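Long-range contact in complement factor H (Mus musculus, PDB 2YBY), which probably restrains complement activation in innate immunity, here represented by two consecutive Sushi (SCR) domains of this regulator: residues L2-Y16 against F25-D38. The protein carries 1 engineered substitution. Numbering follows the deposited sequence.
Sequences LKPCEFPQFKYGRLY and FPVSIGNKYSYKCD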
# COMPACT_ATOMS: atom_id res chain seq x y z
N LEU A 2 29.18 8.67 7.95
CA LEU A 2 28.19 9.66 7.56
C LEU A 2 26.83 9.25 8.08
O LEU A 2 26.50 8.05 8.03
CB LEU A 2 28.10 9.76 6.03
CG LEU A 2 29.37 10.16 5.28
CD1 LEU A 2 29.21 9.92 3.81
CD2 LEU A 2 29.72 11.63 5.54
N LYS A 3 26.06 10.22 8.55
CA LYS A 3 24.70 10.04 9.08
C LYS A 3 23.75 11.01 8.33
O LYS A 3 23.35 12.04 8.87
CB LYS A 3 24.68 10.27 10.59
CG LYS A 3 25.46 9.20 11.34
CD LYS A 3 25.37 9.37 12.82
CE LYS A 3 26.02 8.22 13.54
NZ LYS A 3 25.71 8.25 15.00
N PRO A 4 23.39 10.67 7.08
CA PRO A 4 22.58 11.60 6.28
C PRO A 4 21.06 11.47 6.40
O PRO A 4 20.38 12.33 5.85
CB PRO A 4 23.00 11.25 4.86
CG PRO A 4 23.28 9.80 4.89
CD PRO A 4 23.80 9.49 6.29
N CYS A 5 20.55 10.41 7.05
CA CYS A 5 19.10 10.19 7.14
C CYS A 5 18.54 10.68 8.43
O CYS A 5 18.80 10.09 9.48
CB CYS A 5 18.78 8.72 6.93
SG CYS A 5 19.10 8.14 5.26
N GLU A 6 17.74 11.74 8.37
CA GLU A 6 17.12 12.30 9.55
C GLU A 6 15.89 11.48 9.98
O GLU A 6 15.45 10.59 9.24
CB GLU A 6 16.75 13.79 9.33
CG GLU A 6 17.95 14.72 9.10
CD GLU A 6 18.83 15.02 10.30
OE1 GLU A 6 18.29 15.24 11.41
OE2 GLU A 6 20.06 15.12 10.10
N PHE A 7 15.32 11.80 11.15
CA PHE A 7 14.15 11.10 11.68
C PHE A 7 13.04 11.11 10.61
O PHE A 7 12.68 12.20 10.13
CB PHE A 7 13.68 11.76 13.00
CG PHE A 7 12.42 11.14 13.57
CD1 PHE A 7 12.35 9.78 13.83
CD2 PHE A 7 11.28 11.91 13.78
CE1 PHE A 7 11.17 9.20 14.29
CE2 PHE A 7 10.11 11.33 14.23
CZ PHE A 7 10.06 9.99 14.48
N PRO A 8 12.59 9.93 10.13
CA PRO A 8 11.60 9.92 9.04
C PRO A 8 10.18 10.15 9.49
O PRO A 8 9.65 9.39 10.32
CB PRO A 8 11.77 8.52 8.44
CG PRO A 8 12.19 7.68 9.55
CD PRO A 8 12.97 8.56 10.51
N GLN A 9 9.55 11.21 8.94
CA GLN A 9 8.14 11.53 9.22
C GLN A 9 7.40 11.61 7.90
O GLN A 9 7.81 12.34 7.02
CB GLN A 9 8.02 12.82 9.97
CG GLN A 9 8.80 12.75 11.27
CD GLN A 9 8.54 13.93 12.16
OE1 GLN A 9 7.56 13.96 12.90
NE2 GLN A 9 9.41 14.92 12.10
N PHE A 10 6.34 10.79 7.71
CA PHE A 10 5.65 10.68 6.43
C PHE A 10 4.15 10.51 6.65
O PHE A 10 3.75 10.29 7.79
CB PHE A 10 6.21 9.49 5.63
CG PHE A 10 6.37 8.20 6.40
CD1 PHE A 10 7.52 7.94 7.15
CD2 PHE A 10 5.35 7.27 6.44
CE1 PHE A 10 7.67 6.73 7.83
CE2 PHE A 10 5.47 6.09 7.18
CZ PHE A 10 6.63 5.84 7.88
N LYS A 11 3.32 10.67 5.61
CA LYS A 11 1.88 10.54 5.78
C LYS A 11 1.41 9.11 5.85
O LYS A 11 2.00 8.21 5.26
CB LYS A 11 1.10 11.23 4.63
CG LYS A 11 1.25 12.74 4.60
CD LYS A 11 0.16 13.40 3.76
CE LYS A 11 -1.05 13.80 4.57
NZ LYS A 11 -2.05 14.49 3.71
N TYR A 12 0.31 8.93 6.54
CA TYR A 12 -0.42 7.70 6.65
C TYR A 12 0.30 6.51 7.27
O TYR A 12 -0.07 5.36 7.03
CB TYR A 12 -1.00 7.32 5.29
CG TYR A 12 -1.67 8.46 4.57
CD1 TYR A 12 -2.72 9.16 5.16
CD2 TYR A 12 -1.27 8.84 3.30
CE1 TYR A 12 -3.38 10.18 4.47
CE2 TYR A 12 -1.91 9.86 2.61
CZ TYR A 12 -2.94 10.56 3.22
OH TYR A 12 -3.59 11.57 2.55
N GLY A 13 1.27 6.78 8.10
CA GLY A 13 1.96 5.74 8.83
C GLY A 13 3.12 6.28 9.63
O GLY A 13 3.41 7.49 9.63
N ARG A 14 3.81 5.33 10.28
CA ARG A 14 4.94 5.68 11.14
C ARG A 14 5.84 4.52 11.44
O ARG A 14 5.43 3.39 11.39
CB ARG A 14 4.42 6.22 12.50
CG ARG A 14 3.45 5.22 13.12
CD ARG A 14 2.27 5.83 13.80
NE ARG A 14 1.18 6.20 12.89
CZ ARG A 14 0.96 7.41 12.36
NH1 ARG A 14 1.79 8.43 12.62
NH2 ARG A 14 -0.07 7.61 11.56
N LEU A 15 7.07 4.82 11.81
CA LEU A 15 7.96 3.80 12.33
C LEU A 15 7.36 3.19 13.60
O LEU A 15 6.70 3.88 14.41
CB LEU A 15 9.30 4.42 12.78
CG LEU A 15 10.22 5.03 11.73
CD1 LEU A 15 11.65 5.17 12.26
CD2 LEU A 15 10.21 4.29 10.47
N TYR A 16 7.66 1.90 13.82
CA TYR A 16 7.40 1.28 15.10
C TYR A 16 8.46 1.86 16.06
O TYR A 16 9.54 2.28 15.63
CB TYR A 16 7.59 -0.23 15.06
CG TYR A 16 6.47 -1.00 14.40
CD1 TYR A 16 5.39 -1.48 15.14
CD2 TYR A 16 6.53 -1.33 13.05
CE1 TYR A 16 4.37 -2.20 14.53
CE2 TYR A 16 5.53 -2.09 12.45
CZ TYR A 16 4.48 -2.57 13.20
OH TYR A 16 3.50 -3.31 12.56
N PHE A 25 18.46 9.41 15.62
CA PHE A 25 18.62 10.05 14.32
C PHE A 25 19.46 11.32 14.40
O PHE A 25 19.44 12.00 15.43
CB PHE A 25 17.23 10.33 13.69
CG PHE A 25 16.55 9.03 13.31
CD1 PHE A 25 16.82 8.42 12.11
CD2 PHE A 25 15.76 8.35 14.22
CE1 PHE A 25 16.26 7.19 11.79
CE2 PHE A 25 15.20 7.11 13.89
CZ PHE A 25 15.52 6.51 12.70
N PRO A 26 20.22 11.68 13.34
CA PRO A 26 20.36 10.97 12.06
C PRO A 26 21.11 9.65 12.11
O PRO A 26 21.83 9.35 13.06
CB PRO A 26 21.03 12.01 11.17
CG PRO A 26 21.91 12.78 12.13
CD PRO A 26 21.06 12.90 13.38
N VAL A 27 20.92 8.83 11.06
CA VAL A 27 21.51 7.50 10.98
C VAL A 27 22.23 7.30 9.65
O VAL A 27 21.99 8.07 8.69
CB VAL A 27 20.44 6.38 11.19
CG1 VAL A 27 19.82 6.47 12.58
CG2 VAL A 27 19.37 6.43 10.11
N SER A 28 23.05 6.25 9.56
CA SER A 28 23.85 5.93 8.37
C SER A 28 23.14 5.16 7.29
O SER A 28 22.15 4.46 7.58
CB SER A 28 25.11 5.18 8.77
OG SER A 28 25.85 5.93 9.72
N ILE A 29 23.68 5.21 6.07
CA ILE A 29 23.18 4.48 4.91
C ILE A 29 23.30 3.00 5.22
O ILE A 29 24.30 2.56 5.79
CB ILE A 29 23.90 4.89 3.60
CG1 ILE A 29 23.42 6.29 3.13
CG2 ILE A 29 23.68 3.84 2.46
CD1 ILE A 29 24.43 7.02 2.15
N GLY A 30 22.26 2.24 4.89
CA GLY A 30 22.21 0.82 5.18
C GLY A 30 21.29 0.49 6.34
O GLY A 30 20.79 -0.63 6.41
N ASN A 31 21.04 1.43 7.27
CA ASN A 31 20.15 1.17 8.40
C ASN A 31 18.72 1.06 7.87
O ASN A 31 18.36 1.71 6.90
CB ASN A 31 20.20 2.28 9.43
CG ASN A 31 21.39 2.19 10.35
OD1 ASN A 31 22.52 2.48 9.95
ND2 ASN A 31 21.17 1.76 11.58
N LYS A 32 17.91 0.27 8.53
CA LYS A 32 16.51 0.12 8.14
C LYS A 32 15.66 0.04 9.37
O LYS A 32 16.14 -0.36 10.43
CB LYS A 32 16.29 -1.08 7.23
CG LYS A 32 16.57 -2.42 7.88
CD LYS A 32 16.44 -3.56 6.88
CE LYS A 32 16.48 -4.93 7.52
NZ LYS A 32 17.77 -5.25 8.21
N TYR A 33 14.38 0.46 9.24
CA TYR A 33 13.49 0.50 10.39
C TYR A 33 12.13 0.01 10.01
O TYR A 33 11.63 0.42 8.98
CB TYR A 33 13.39 1.95 10.92
CG TYR A 33 14.73 2.45 11.43
CD1 TYR A 33 15.17 2.10 12.69
CD2 TYR A 33 15.64 3.05 10.56
CE1 TYR A 33 16.45 2.45 13.13
CE2 TYR A 33 16.93 3.37 10.99
CZ TYR A 33 17.32 3.08 12.28
OH TYR A 33 18.59 3.32 12.73
N SER A 34 11.50 -0.85 10.84
CA SER A 34 10.18 -1.34 10.53
C SER A 34 9.16 -0.23 10.69
O SER A 34 9.30 0.63 11.57
CB SER A 34 9.84 -2.53 11.43
OG SER A 34 9.90 -2.16 12.80
N TYR A 35 8.11 -0.24 9.85
CA TYR A 35 7.04 0.75 9.93
C TYR A 35 5.73 0.11 9.56
O TYR A 35 5.69 -0.95 8.94
CB TYR A 35 7.32 1.99 9.06
CG TYR A 35 7.15 1.78 7.57
CD1 TYR A 35 8.20 1.32 6.80
CD2 TYR A 35 5.95 2.08 6.93
CE1 TYR A 35 8.07 1.16 5.42
CE2 TYR A 35 5.79 1.88 5.57
CZ TYR A 35 6.86 1.45 4.80
OH TYR A 35 6.77 1.28 3.44
N LYS A 36 4.67 0.78 9.92
CA LYS A 36 3.31 0.32 9.61
C LYS A 36 2.53 1.51 9.07
O LYS A 36 2.98 2.66 9.18
CB LYS A 36 2.64 -0.27 10.87
CG LYS A 36 2.50 0.74 11.99
CD LYS A 36 1.80 0.18 13.23
CE LYS A 36 1.72 1.21 14.33
NZ LYS A 36 0.81 0.79 15.43
N CYS A 37 1.41 1.22 8.47
CA CYS A 37 0.55 2.24 7.89
C CYS A 37 -0.79 2.29 8.60
O CYS A 37 -1.27 1.29 9.12
CB CYS A 37 0.38 2.01 6.40
SG CYS A 37 1.93 1.97 5.48
N ASP A 38 -1.46 3.44 8.47
CA ASP A 38 -2.80 3.64 9.00
C ASP A 38 -3.80 2.67 8.33
O ASP A 38 -3.61 2.27 7.19
CB ASP A 38 -3.28 5.06 8.67
CG ASP A 38 -2.46 6.21 9.22
OD1 ASP A 38 -1.48 5.95 9.93
OD2 ASP A 38 -2.78 7.36 8.91
O HOH W 1 26.03 6.70 5.63
O HOH W 2 22.85 7.05 14.78
O HOH W 3 -2.07 9.59 9.99
O HOH W 4 -0.09 4.00 11.47
O HOH W 5 11.01 1.00 13.69
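R14 reaches D38 in a salt bridge, NH2 to OD1 at 2.7 Å, on the syn lone pair of the oxygen. Arginine suits the place because its flat guanidinium can lie nearly coplanar with the carboxylate (12°); a bend at chi3 (82°) swings it round to the acid. One water joins NE to OD1, another NH2 to OD2. In the backbone, R14 and K36 form the hydrogen-bonded pair of the two antiparallel strands, with two bonds, flanked by D38 N to Y12 O and Y16 N to S34 O. G13 suits its place opposite C37, their CA atoms 3.9 Å apart, because a side chain there would strike K36 O. At the other end C5 and V27 form a single bridge, and S28 OG donates to L2 O (2.8 Å).

Beside the strand pair, F10 turns its edge to the face of Y35, offset, with planes at 79°. Between the two ends F25 gathers P8, whose ring carbon CD offers a C-H to one face, 4.0 Å from the F25 centroid, and L15, whose CD1 touches F25 CZ and Y33 CB. K36 CG makes a CH-pi contact over one face of Y16, toward its rim; lysine can spare this aliphatic part while its ammonium stays with solvent.

C5 bonds C54 and C37 bonds C65, the first-to-third and second-to-fourth pattern of a Sushi domain, each tying one segment to a later part of the chain. Strand 13-15 is an edge strand, strand 32-37 is central with 50-55 on its other side, and helix 18-21 touches F7 and Y33.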